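Extracellular PQQ-dependent sugar dehydrogenase (Coprinopsis cinerea, PDB 6JT6) probably oxidises sugars with a pyrroloquinoline quinone cofactor in its catalytic domain and passes the electrons to the heme-binding cytochrome b domain described here. Local coordinates at residues A[9-14]-A[111-116]; A[49-54]-A[143-148]. One frame throughout, in Å; residues are numbered along the deposited sequence.

How the contacts relate
From the N terminus, the chain first passes 9-14, the loop joining strands 5-8 and 15-21, and contact 1 closes when strand 113-121 comes back to it 97 residues later. Segment 49-54, at the end of strand 43-51, lies inside that span, but contact 2 closes only when strand 138-146 brings 143-148 back to it, 89 residues on, so the contacts cross and do not nest. They meet where strands 43-51 and 113-121 pair antiparallel: Gln114 N lies 2.7 Å from Gly50 O, and Arg115 NH1 lies 2.7 Å from Gln49 OE1. Contact 1 ties an N-terminal loop to this mixed sheet; contact 2 joins the same sheet to the six-stranded one beside the heme.

Contact 1: residues A[9-14]-A[111-116]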
ATOM      1  N   ASP A   9       1.900  -2.119  14.987  1.00 15.82           N
ATOM      2  CA  ASP A   9       1.124  -3.204  14.416  1.00 15.65           C
ATOM      3  C   ASP A   9       1.214  -4.391  15.376  1.00 16.61           C
ATOM      4  O   ASP A   9       2.198  -5.138  15.398  1.00 14.77           O
ATOM      5  CB  ASP A   9       1.648  -3.562  13.029  1.00 15.56           C
ATOM      6  CG  ASP A   9       0.863  -4.672  12.363  1.00 16.39           C
ATOM      7  OD1 ASP A   9      -0.342  -4.799  12.593  1.00 16.39           O
ATOM      8  OD2 ASP A   9       1.471  -5.417  11.582  1.00 16.76           O
ATOM      9  N   SER A  10       0.161  -4.551  16.170  1.00 17.68           N
ATOM     10  CA  SER A  10       0.084  -5.630  17.144  1.00 20.18           C
ATOM     11  C   SER A  10       0.198  -7.027  16.503  1.00 19.23           C
ATOM     12  O   SER A  10       0.678  -7.965  17.146  1.00 19.14           O
ATOM     13  CB  SER A  10      -1.223  -5.486  17.959  1.00 23.81           C
ATOM     14  OG  SER A  10      -1.514  -6.677  18.657  1.00 31.68           O
ATOM     15  N   ILE A  11      -0.201  -7.174  15.231  1.00 17.88           N
ATOM     16  CA  ILE A  11      -0.106  -8.495  14.584  1.00 17.18           C
ATOM     17  C   ILE A  11       1.343  -8.978  14.386  1.00 16.88           C
ATOM     18  O   ILE A  11       1.643 -10.168  14.558  1.00 17.64           O
ATOM     19  CB  ILE A  11      -0.969  -8.564  13.298  1.00 17.72           C
ATOM     20  CG1 ILE A  11      -2.458  -8.354  13.693  1.00 19.13           C
ATOM     21  CG2 ILE A  11      -0.720  -9.877  12.539  1.00 16.32           C
ATOM     22  CD1 ILE A  11      -3.458  -8.134  12.560  1.00 19.98           C
ATOM     23  N   THR A  12       2.255  -8.050  14.095  1.00 15.97           N
ATOM     24  CA  THR A  12       3.621  -8.423  13.693  1.00 16.11           C
ATOM     25  C   THR A  12       4.715  -7.877  14.599  1.00 16.33           C
ATOM     26  O   THR A  12       5.861  -8.309  14.490  1.00 16.67           O
ATOM     27  CB  THR A  12       3.928  -7.913  12.261  1.00 15.77           C
ATOM     28  OG1 THR A  12       3.856  -6.474  12.239  1.00 15.48           O
ATOM     29  CG2 THR A  12       2.923  -8.481  11.262  1.00 15.63           C
ATOM     30  N   GLY A  13       4.376  -6.928  15.469  1.00 16.46           N
ATOM     31  CA  GLY A  13       5.392  -6.245  16.295  1.00 17.11           C
ATOM     32  C   GLY A  13       6.172  -5.163  15.567  1.00 17.60           C
ATOM     33  O   GLY A  13       7.071  -4.534  16.150  1.00 17.34           O
ATOM     34  N   VAL A  14       5.824  -4.879  14.304  1.00 16.96           N
ATOM     35  CA  VAL A  14       6.523  -3.790  13.620  1.00 15.92           C
ATOM     36  C   VAL A  14       5.737  -2.474  13.771  1.00 15.97           C
ATOM     37  O   VAL A  14       4.576  -2.493  14.133  1.00 16.84           O
ATOM     38  CB  VAL A  14       6.886  -4.110  12.126  1.00 16.52           C
ATOM     39  CG1 VAL A  14       7.345  -5.568  11.911  1.00 14.92           C
ATOM     40  CG2 VAL A  14       5.770  -3.739  11.195  1.00 15.99           C
ATOM     41  N   GLY A 111     -11.355 -13.176   8.496  1.00 24.61           N
ATOM     42  CA  GLY A 111     -12.810 -13.066   8.481  1.00 23.13           C
ATOM     43  C   GLY A 111     -13.355 -11.797   9.116  1.00 23.07           C
ATOM     44  O   GLY A 111     -14.532 -11.505   8.965  1.00 23.47           O
ATOM     45  N   ASN A 112     -12.516 -11.064   9.843  1.00 21.97           N
ATOM     46  CA  ASN A 112     -12.870  -9.771  10.415  1.00 23.01           C
ATOM     47  C   ASN A 112     -12.181  -8.642   9.619  1.00 21.01           C
ATOM     48  O   ASN A 112     -12.818  -7.663   9.254  1.00 18.63           O
ATOM     49  CB  ASN A 112     -12.490  -9.711  11.900  1.00 25.69           C
ATOM     50  CG  ASN A 112     -13.350 -10.643  12.774  1.00 32.26           C
ATOM     51  OD1 ASN A 112     -14.446 -11.049  12.381  1.00 35.63           O
ATOM     52  ND2 ASN A 112     -12.849 -10.981  13.968  1.00 32.21           N
ATOM     53  N   ILE A 113     -10.875  -8.799   9.375  1.00 19.31           N
ATOM     54  CA  ILE A 113     -10.105  -7.876   8.560  1.00 18.34           C
ATOM     55  C   ILE A 113      -9.547  -8.584   7.344  1.00 16.64           C
ATOM     56  O   ILE A 113      -9.435  -9.813   7.330  1.00 15.98           O
ATOM     57  CB  ILE A 113      -8.973  -7.152   9.357  1.00 19.88           C
ATOM     58  CG1 ILE A 113      -7.968  -8.132   9.997  1.00 21.20           C
ATOM     59  CG2 ILE A 113      -9.596  -6.248  10.410  1.00 20.87           C
ATOM     60  CD1 ILE A 113      -6.604  -7.535  10.310  1.00 24.49           C
ATOM     61  N   GLN A 114      -9.240  -7.809   6.307  1.00 15.64           N
ATOM     62  CA  GLN A 114      -8.268  -8.238   5.290  1.00 15.02           C
ATOM     63  C   GLN A 114      -6.978  -7.386   5.387  1.00 14.36           C
ATOM     64  O   GLN A 114      -7.021  -6.188   5.726  1.00 13.51           O
ATOM     65  CB  GLN A 114      -8.851  -8.208   3.884  1.00 14.62           C
ATOM     66  CG  GLN A 114      -9.265  -6.823   3.411  1.00 16.33           C
ATOM     67  CD  GLN A 114      -9.904  -6.873   2.054  1.00 17.11           C
ATOM     68  OE1 GLN A 114      -9.208  -6.976   1.037  1.00 17.97           O
ATOM     69  NE2 GLN A 114     -11.247  -6.784   2.015  1.00 17.13           N
ATOM     70  N   ARG A 115      -5.845  -8.008   5.080  1.00 13.33           N
ATOM     71  CA  ARG A 115      -4.563  -7.310   5.089  1.00 13.74           C
ATOM     72  C   ARG A 115      -3.761  -7.636   3.851  1.00 13.19           C
ATOM     73  O   ARG A 115      -3.700  -8.809   3.427  1.00 13.07           O
ATOM     74  CB  ARG A 115      -3.750  -7.748   6.294  1.00 14.99           C
ATOM     75  CG  ARG A 115      -3.913  -6.873   7.494  1.00 16.09           C
ATOM     76  CD  ARG A 115      -3.241  -7.573   8.651  1.00 16.44           C
ATOM     77  NE  ARG A 115      -1.768  -7.538   8.709  1.00 15.81           N
ATOM     78  CZ  ARG A 115      -1.078  -6.723   9.522  1.00 15.81           C
ATOM     79  NH1 ARG A 115      -1.716  -5.798  10.251  1.00 14.95           N
ATOM     80  NH2 ARG A 115       0.229  -6.812   9.602  1.00 14.00           N
ATOM     81  N   ILE A 116      -3.160  -6.609   3.242  1.00 12.55           N
ATOM     82  CA  ILE A 116      -2.188  -6.899   2.168  1.00 12.00           C
ATOM     83  C   ILE A 116      -0.912  -6.160   2.529  1.00 11.76           C
ATOM     84  O   ILE A 116      -0.876  -4.922   2.479  1.00 10.91           O
ATOM     85  CB  ILE A 116      -2.659  -6.525   0.716  1.00 12.33           C
ATOM     86  CG1 ILE A 116      -4.009  -7.137   0.369  1.00 11.75           C
ATOM     87  CG2 ILE A 116      -1.629  -6.997  -0.328  1.00 12.18           C
ATOM     88  CD1 ILE A 116      -5.149  -6.194   0.617  1.00 12.07           C
TER
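Arg115 meets the carboxylate of Asp9 end-on, one terminal nitrogen to each oxygen, in a salt bridge with two hydrogen bonds. Arg115 NH2 donates to Asp9 OD2 over 2.7 Å, nearly straight at 165°, whereas Arg115 NH1 reaches Asp9 OD1 at 2.9 Å on a more bent path. Both oxygens are approached on their syn side, and the carboxylate and guanidinium planes lie 18° apart, though the approach to OD1 is tilted well out of the carboxylate plane. The arginine chain bends at chi3 (76°), turning the guanidinium to the acid. Asp9 OD2 also accepts from Thr12 OG1 at 2.7 Å, this time from above the carboxylate plane, so two donors grip one oxygen. Thr12 OG1 in turn receives Val14 N at 3.3 Å, which makes an ST turn; with Thr12 N and Gly13 N both bonded to Asp9 O, the loop between strands 5-8 and 15-21 is folded around the acid. It thereby meets strand 113-121 of the mixed sheet in this cytochrome domain, which belongs to the family of the cellobiose dehydrogenase cytochrome. With Gln49 as second acceptor for NH1 and Ser106 O taking NE, each guanidinium nitrogen has a partner. Were Asp9 an alanine, the buried guanidinium is likely to be left without its carboxylate mate, and Thr12 OG1 without its acceptor. Packing thins toward the surface. Ile11, an exposed residue, lays CD1 over one guanidinium face, 3.7 Å from Arg115 NH1, and meets Ile113 CD1 tip to tip at 3.9 Å. Obliquely placed, Thr12 CG2 stands 3.6 Å from Arg115 NH2, while the backbones remain well separated, Ile11 CA and Arg115 CA being 10.6 Å apart.

Contact 2: residues A[49-54]-A[143-148]; sequences QGPASA and WAFHST. With HEM (protoporphyrin IX containing Fe), chain C.
The backbones come closest at Ala54 and Ser147, whose CA atoms lie 4.5 Å apart, yet no direct hydrogen bond joins the segments: Ala54 CA instead points its hydrogen almost straight (172°) at Ser147 O, 3.5 Å away. Among the side chains, Phe145 makes the main reach. Its ring carbon CG stands anti to the backbone N (chi1 -178°), an orientation that brings the far end of the ring closer to 49-54. There Ala54 CB sits obliquely to the ring, 3.6 Å from Phe145 CZ and equally near CE1. Pro51 CD approaches the ring edge, at 4.1 Å from Phe145 CZ. Both aliphatic groups belong to a type I beta turn, Pro51 to Ala54, closed by Ala54 N bonding to Pro51 O at 3.1 Å; Gln114 NE2 donates to Pro51 O and to Ala54 O. The turn starts on the last residue of strand 43-51 of the mixed sheet, whereas Phe145 lies on strand 138-146 of the antiparallel six-stranded sheet, so the ring is an apolar bridge between the two sheets of the cytochrome domain. Strand 138-146 also lines the heme pocket: Ala144 CB touches the porphyrin at its meso carbon CHD, 3.6 Å away, and Trp143 is a pocket residue too. At the outer end of the contact a water donates to Ser53 O at 2.6 Å and to Thr148 O at 2.7 Å, linking two carbonyls that cannot bond to each other. Nearby, Thr148 N makes a weak bond to His146 ND1, arriving in the plane of the imidazole.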
ATOM      1  N   GLN A  49      -5.039  -2.392   4.979  1.00 14.39           N
ATOM      2  CA  GLN A  49      -5.824  -3.148   5.944  1.00 15.24           C
ATOM      3  C   GLN A  49      -7.234  -2.599   5.931  1.00 15.38           C
ATOM      4  O   GLN A  49      -7.432  -1.388   5.914  1.00 16.06           O
ATOM      5  CB  GLN A  49      -5.219  -3.025   7.346  1.00 15.06           C
ATOM      6  CG  GLN A  49      -5.995  -3.799   8.415  1.00 17.22           C
ATOM      7  CD  GLN A  49      -5.166  -4.020   9.672  1.00 18.32           C
ATOM      8  OE1 GLN A  49      -4.111  -4.629   9.627  1.00 17.45           O
ATOM      9  NE2 GLN A  49      -5.653  -3.516  10.799  1.00 19.37           N
ATOM     10  N   GLY A  50      -8.221  -3.474   5.963  1.00 15.15           N
ATOM     11  CA  GLY A  50      -9.566  -2.986   6.106  1.00 16.13           C
ATOM     12  C   GLY A  50     -10.511  -4.094   6.491  1.00 15.97           C
ATOM     13  O   GLY A  50     -10.060  -5.221   6.722  1.00 16.87           O
ATOM     14  N   PRO A  51     -11.817  -3.771   6.564  1.00 15.43           N
ATOM     15  CA  PRO A  51     -12.884  -4.745   6.819  1.00 16.72           C
ATOM     16  C   PRO A  51     -12.746  -5.902   5.840  1.00 17.19           C
ATOM     17  O   PRO A  51     -12.451  -5.669   4.675  1.00 17.88           O
ATOM     18  CB  PRO A  51     -14.176  -3.941   6.519  1.00 15.59           C
ATOM     19  CG  PRO A  51     -13.773  -2.531   6.777  1.00 15.83           C
ATOM     20  CD  PRO A  51     -12.377  -2.453   6.191  1.00 15.18           C
ATOM     21  N   ALA A  52     -12.953  -7.135   6.304  1.00 18.45           N
ATOM     22  CA  ALA A  52     -12.820  -8.311   5.435  1.00 18.47           C
ATOM     23  C   ALA A  52     -13.813  -8.312   4.272  1.00 19.21           C
ATOM     24  O   ALA A  52     -13.612  -8.994   3.269  1.00 20.99           O
ATOM     25  CB  ALA A  52     -12.987  -9.578   6.249  1.00 17.89           C
ATOM     26  N   SER A  53     -14.897  -7.572   4.416  1.00 19.59           N
ATOM     27  CA  SER A  53     -15.907  -7.528   3.377  1.00 19.92           C
ATOM     28  C   SER A  53     -15.622  -6.509   2.273  1.00 19.16           C
ATOM     29  O   SER A  53     -16.359  -6.474   1.277  1.00 19.44           O
ATOM     30  CB  SER A  53     -17.274  -7.266   4.010  1.00 21.68           C
ATOM     31  OG  SER A  53     -17.314  -5.980   4.660  1.00 25.42           O
ATOM     32  N   ALA A  54     -14.593  -5.668   2.462  1.00 17.30           N
ATOM     33  CA  ALA A  54     -14.232  -4.638   1.481  1.00 16.88           C
ATOM     34  C   ALA A  54     -13.850  -5.267   0.155  1.00 15.89           C
ATOM     35  O   ALA A  54     -13.327  -6.375   0.118  1.00 17.03           O
ATOM     36  CB  ALA A  54     -13.077  -3.762   1.994  1.00 15.59           C
ATOM     37  N   TRP A 143      -5.324   7.737  -1.277  1.00 11.46           N
ATOM     38  CA  TRP A 143      -5.896   6.470  -0.783  1.00 11.81           C
ATOM     39  C   TRP A 143      -7.182   6.231  -1.574  1.00 11.43           C
ATOM     40  O   TRP A 143      -7.855   7.194  -1.967  1.00 11.58           O
ATOM     41  CB  TRP A 143      -6.155   6.513   0.754  1.00 11.83           C
ATOM     42  CG  TRP A 143      -7.044   7.599   1.232  1.00 12.31           C
ATOM     43  CD1 TRP A 143      -6.675   8.878   1.652  1.00 12.98           C
ATOM     44  CD2 TRP A 143      -8.472   7.551   1.320  1.00 12.92           C
ATOM     45  NE1 TRP A 143      -7.788   9.590   2.015  1.00 12.65           N
ATOM     46  CE2 TRP A 143      -8.906   8.816   1.822  1.00 12.91           C
ATOM     47  CE3 TRP A 143      -9.433   6.549   1.061  1.00 12.65           C
ATOM     48  CZ2 TRP A 143     -10.270   9.107   2.069  1.00 12.84           C
ATOM     49  CZ3 TRP A 143     -10.800   6.847   1.294  1.00 12.62           C
ATOM     50  CH2 TRP A 143     -11.195   8.135   1.771  1.00 12.92           C
ATOM     51  N   ALA A 144      -7.523   4.970  -1.808  1.00 11.06           N
ATOM     52  CA  ALA A 144      -8.736   4.628  -2.552  1.00 11.43           C
ATOM     53  C   ALA A 144      -9.275   3.301  -2.030  1.00 11.38           C
ATOM     54  O   ALA A 144      -8.498   2.430  -1.585  1.00 11.40           O
ATOM     55  CB  ALA A 144      -8.476   4.574  -4.075  1.00 11.18           C
ATOM     56  N   PHE A 145     -10.596   3.133  -2.097  1.00 11.20           N
ATOM     57  CA  PHE A 145     -11.225   2.039  -1.398  1.00 11.53           C
ATOM     58  C   PHE A 145     -12.521   1.706  -2.079  1.00 11.99           C
ATOM     59  O   PHE A 145     -13.316   2.608  -2.365  1.00 11.63           O
ATOM     60  CB  PHE A 145     -11.450   2.510   0.038  1.00 11.17           C
ATOM     61  CG  PHE A 145     -12.049   1.493   0.966  1.00 11.04           C
ATOM     62  CD1 PHE A 145     -11.259   0.532   1.596  1.00 10.69           C
ATOM     63  CD2 PHE A 145     -13.419   1.571   1.299  1.00 10.91           C
ATOM     64  CE1 PHE A 145     -11.832  -0.375   2.509  1.00 10.73           C
ATOM     65  CE2 PHE A 145     -13.979   0.681   2.214  1.00 11.09           C
ATOM     66  CZ  PHE A 145     -13.186  -0.300   2.811  1.00 10.51           C
ATOM     67  N   HIS A 146     -12.741   0.415  -2.347  1.00 11.86           N
ATOM     68  CA  HIS A 146     -14.082  -0.043  -2.714  1.00 12.00           C
ATOM     69  C   HIS A 146     -14.663  -0.813  -1.543  1.00 12.12           C
ATOM     70  O   HIS A 146     -14.148  -1.871  -1.154  1.00 12.22           O
ATOM     71  CB  HIS A 146     -14.061  -0.932  -3.930  1.00 12.59           C
ATOM     72  CG  HIS A 146     -15.354  -0.932  -4.660  1.00 13.33           C
ATOM     73  ND1 HIS A 146     -16.523  -1.404  -4.103  1.00 13.40           N
ATOM     74  CD2 HIS A 146     -15.687  -0.436  -5.873  1.00 13.49           C
ATOM     75  CE1 HIS A 146     -17.507  -1.255  -4.973  1.00 13.79           C
ATOM     76  NE2 HIS A 146     -17.029  -0.655  -6.047  1.00 14.22           N
ATOM     77  N   SER A 147     -15.729  -0.281  -0.972  1.00 12.86           N
ATOM     78  CA  SER A 147     -16.303  -0.831   0.266  1.00 12.81           C
ATOM     79  C   SER A 147     -16.935  -2.210   0.146  1.00 12.83           C
ATOM     80  O   SER A 147     -17.191  -2.860   1.168  1.00 12.85           O
ATOM     81  CB  SER A 147     -17.324   0.176   0.846  1.00 14.26           C
ATOM     82  OG  SER A 147     -18.489   0.224   0.031  1.00 14.32           O
ATOM     83  N   THR A 148     -17.236  -2.672  -1.067  1.00 12.23           N
ATOM     84  CA  THR A 148     -18.016  -3.941  -1.199  1.00 12.68           C
ATOM     85  C   THR A 148     -17.526  -4.920  -2.245  1.00 13.10           C
ATOM     86  O   THR A 148     -17.659  -6.115  -2.051  1.00 13.30           O
ATOM     87  CB  THR A 148     -19.520  -3.722  -1.511  1.00 12.72           C
ATOM     88  OG1 THR A 148     -19.657  -3.162  -2.843  1.00 12.13           O
ATOM     89  CG2 THR A 148     -20.188  -2.791  -0.427  1.00 11.85           C
TER
HETATM   90  CHA HEM C 302     -10.050  10.128  -7.534  1.00 17.04           C
HETATM   91  CHB HEM C 302     -12.147   7.732 -11.216  1.00 17.84           C
HETATM   92  CHC HEM C 302      -9.751   3.703 -10.004  1.00 15.83           C
HETATM   93  CHD HEM C 302      -7.035   6.369  -6.898  1.00 14.63           C
HETATM   94  C1A HEM C 302     -10.865   9.809  -8.605  1.00 19.12           C
HETATM   95  C2A HEM C 302     -11.854  10.669  -9.146  1.00 21.18           C
HETATM   96  C3A HEM C 302     -12.447   9.977 -10.176  1.00 20.85           C
HETATM   97  C4A HEM C 302     -11.829   8.700 -10.278  1.00 18.82           C
HETATM   98  CMA HEM C 302     -13.572  10.473 -11.071  1.00 22.83           C
HETATM   99  CAA HEM C 302     -12.191  12.079  -8.684  1.00 23.80           C
HETATM  100  CBA HEM C 302     -12.784  12.139  -7.265  1.00 32.56           C
HETATM  101  CGA HEM C 302     -13.963  11.233  -7.028  1.00 39.27           C
HETATM  102  O1A HEM C 302     -13.894  10.242  -6.254  1.00 42.05           O
HETATM  103  O2A HEM C 302     -15.042  11.474  -7.611  1.00 47.98           O
HETATM  104  C1B HEM C 302     -11.695   6.416 -11.197  1.00 18.14           C
HETATM  105  C2B HEM C 302     -12.204   5.399 -12.074  1.00 18.66           C
HETATM  106  C3B HEM C 302     -11.557   4.236 -11.704  1.00 18.41           C
HETATM  107  C4B HEM C 302     -10.640   4.597 -10.598  1.00 16.65           C
HETATM  108  CMB HEM C 302     -13.281   5.595 -13.160  1.00 19.63           C
HETATM  109  CAB HEM C 302     -11.650   2.853 -12.249  1.00 18.61           C
HETATM  110  CBB HEM C 302     -12.776   2.308 -12.695  1.00 20.24           C
HETATM  111  C1C HEM C 302      -8.724   4.091  -9.100  1.00 14.81           C
HETATM  112  C2C HEM C 302      -7.746   3.223  -8.563  1.00 13.86           C
HETATM  113  C3C HEM C 302      -6.958   3.970  -7.677  1.00 14.08           C
HETATM  114  C4C HEM C 302      -7.490   5.313  -7.655  1.00 14.27           C
HETATM  115  CMC HEM C 302      -7.604   1.765  -8.963  1.00 13.34           C
HETATM  116  CAC HEM C 302      -5.775   3.474  -6.918  1.00 14.44           C
HETATM  117  CBC HEM C 302      -5.726   2.218  -6.423  1.00 13.16           C
HETATM  118  C1D HEM C 302      -7.727   7.585  -6.792  1.00 15.32           C
HETATM  119  C2D HEM C 302      -7.291   8.654  -5.868  1.00 16.22           C
HETATM  120  C3D HEM C 302      -8.104   9.702  -6.053  1.00 16.03           C
HETATM  121  C4D HEM C 302      -9.041   9.265  -7.110  1.00 16.28           C
HETATM  122  CMD HEM C 302      -6.156   8.622  -4.878  1.00 16.88           C
HETATM  123  CAD HEM C 302      -8.092  11.022  -5.285  1.00 15.84           C
HETATM  124  CBD HEM C 302      -7.080  12.042  -5.774  1.00 15.29           C
HETATM  125  CGD HEM C 302      -7.562  12.614  -7.079  1.00 17.03           C
HETATM  126  O1D HEM C 302      -6.915  12.489  -8.155  1.00 16.10           O
HETATM  127  O2D HEM C 302      -8.656  13.196  -7.087  1.00 18.20           O
HETATM  128  NA  HEM C 302     -10.883   8.592  -9.293  1.00 18.20           N
HETATM  129  NB  HEM C 302     -10.788   5.905 -10.355  1.00 16.95           N
HETATM  130  NC  HEM C 302      -8.577   5.325  -8.509  1.00 15.05           N
HETATM  131  ND  HEM C 302      -8.772   8.010  -7.553  1.00 16.11           N
HETATM  132 FE   HEM C 302      -9.735   7.011  -8.907  1.00 15.77          FE
HETATM  133  O   HOH W   1     -17.045  -8.208  -0.518  1.00 43.87           O